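Local coordinates for bromo domain-containing protein (Trypanosoma brucei brucei, PDB 5KO4), which is of unknown function but carries a bromodomain, a helical-bundle module that in relatives binds acetylated lysine, and so probably reads acetyl-lysine marks, at residues S87-A90 and R91-I95. Sequence-based numbering, arbitrary orientation.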
loop_
_atom_site.group_PDB
_atom_site.type_symbol
_atom_site.label_atom_id
_atom_site.label_comp_id
_atom_site.label_asym_id
_atom_site.label_seq_id
_atom_site.Cartn_x
_atom_site.Cartn_y
_atom_site.Cartn_z
ATOM N N SER A 87 5.493 4.180 6.424
ATOM C CA SER A 87 6.058 5.445 6.840
ATOM C C SER A 87 7.589 5.373 6.994
ATOM O O SER A 87 8.233 6.390 6.856
ATOM C CB SER A 87 5.411 5.914 8.118
ATOM O OG SER A 87 4.065 6.238 7.805
ATOM N N THR A 88 8.176 4.178 7.257
ATOM C CA THR A 88 9.648 4.101 7.326
ATOM C C THR A 88 10.251 4.485 5.987
ATOM O O THR A 88 11.235 5.216 5.966
ATOM C CB THR A 88 10.189 2.727 7.785
ATOM O OG1 THR A 88 9.872 1.704 6.823
ATOM C CG2 THR A 88 9.681 2.328 9.133
ATOM N N LEU A 89 9.673 4.020 4.874
ATOM C CA LEU A 89 10.200 4.384 3.544
ATOM C C LEU A 89 9.961 5.888 3.286
ATOM O O LEU A 89 10.875 6.604 2.868
ATOM C CB LEU A 89 9.536 3.568 2.437
ATOM C CG LEU A 89 9.918 3.996 1.009
ATOM C CD1 LEU A 89 11.451 3.916 0.786
ATOM C CD2 LEU A 89 9.155 3.181 -0.023
ATOM N N ALA A 90 8.757 6.380 3.571
ATOM C CA ALA A 90 8.481 7.803 3.370
ATOM C C ALA A 90 9.427 8.668 4.205
ATOM O O ALA A 90 9.871 9.704 3.726
ATOM C CB ALA A 90 7.038 8.123 3.730
ATOM N N ARG A 91 9.782 8.225 5.428
ATOM C CA ARG A 91 10.705 8.993 6.273
ATOM C C ARG A 91 12.093 9.040 5.651
ATOM O O ARG A 91 12.726 10.096 5.680
ATOM C CB ARG A 91 10.797 8.394 7.684
ATOM C CG ARG A 91 9.595 8.723 8.579
ATOM C CD ARG A 91 9.561 10.142 9.005
ATOM N NE ARG A 91 9.295 10.311 10.434
ATOM C CZ ARG A 91 8.087 10.362 10.992
ATOM N NH1 ARG A 91 7.002 10.102 10.275
ATOM N NH2 ARG A 91 7.960 10.615 12.282
ATOM N N ARG A 92 12.584 7.911 5.094
ATOM C CA ARG A 92 13.905 7.943 4.453
ATOM C C ARG A 92 13.883 8.908 3.266
ATOM O O ARG A 92 14.856 9.618 3.028
ATOM C CB ARG A 92 14.333 6.552 3.974
ATOM C CG ARG A 92 14.541 5.517 5.074
ATOM C CD ARG A 92 15.281 6.014 6.304
ATOM N NE ARG A 92 16.613 6.553 5.981
ATOM C CZ ARG A 92 17.443 7.076 6.874
ATOM N NH1 ARG A 92 17.104 7.126 8.159
ATOM N NH2 ARG A 92 18.627 7.548 6.492
ATOM N N ILE A 93 12.770 8.947 2.531
ATOM C CA ILE A 93 12.612 9.855 1.405
ATOM C C ILE A 93 12.542 11.299 1.904
ATOM O O ILE A 93 13.163 12.171 1.302
ATOM C CB ILE A 93 11.360 9.445 0.593
ATOM C CG1 ILE A 93 11.660 8.157 -0.188
ATOM C CG2 ILE A 93 10.912 10.578 -0.364
ATOM C CD1 ILE A 93 10.447 7.483 -0.780
ATOM N N GLU A 94 11.831 11.553 3.008
ATOM C CA GLU A 94 11.743 12.889 3.570
ATOM C C GLU A 94 13.129 13.373 3.996
ATOM O O GLU A 94 13.494 14.523 3.756
ATOM C CB GLU A 94 10.789 12.920 4.772
ATOM C CG GLU A 94 10.519 14.340 5.242
ATOM C CD GLU A 94 9.639 14.469 6.460
ATOM O OE1 GLU A 94 9.117 13.439 6.930
ATOM O OE2 GLU A 94 9.526 15.594 6.989
ATOM N N ILE A 95 13.903 12.489 4.633
ATOM C CA ILE A 95 15.249 12.815 5.072
ATOM C C ILE A 95 16.076 13.204 3.872
ATOM O O ILE A 95 16.762 14.220 3.906
ATOM C CB ILE A 95 15.864 11.615 5.834
ATOM C CG1 ILE A 95 15.192 11.463 7.201
ATOM C CG2 ILE A 95 17.371 11.784 5.995
ATOM C CD1 ILE A 95 15.406 10.186 7.852
#
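Two successive turns of helix 85-104, the last helix of the bromodomain bundle, meet where the side chain of Leu89 touches that of Ile93 one turn on and four i to i+4 backbone hydrogen bonds tie Ser87-Ala90 to Arg91-Glu94. Regular alpha-helical geometry is evident from these hydrogen bonds: Arg91 N reaches Ser87 O at 2.8 Å and Glu94 N reaches Ala90 O at 2.8 Å, while Arg92 N to Thr88 O and Ile93 N to Leu89 O complete the set, all with N-H...O angles of 151-160°.

Among the side chains, the apolar contact is Leu89 with Ile93. The methyl CD1 of Ile93 sits 4.0 Å from CG of Leu89 and equally near its CD1, the two chains crossing at a slant. Placing CG1 of Ile93 beside its own backbone N (chi1 -73°) turns the ethyl branch back along the helix, and CG1 also rests 3.5 Å from Leu89 O. Arg91 folds over the preceding turn in a similar way: its CG lies 3.2 Å from Ser87 O, the oxygen that already accepts the hydrogen bond from Arg91 N, before the chain bends at chi2 and chi3.

The Arg91 guanidinium forms a salt bridge with Glu82 and a cation-pi contact with Tyr77, whose OH also hydrogen-bonds Glu94 OE1, so one tyrosine links both charged side chains to helix 62-80. Leu89 touches Asp22 and Phe27 in the loop after helix 8-21, and Pro35 of the second subunit. Ser87 and Ala90 pack on Cys76 and Tyr77 of helix 62-80, whereas Ile93 meets Val18 and Leu21 of helix 8-21.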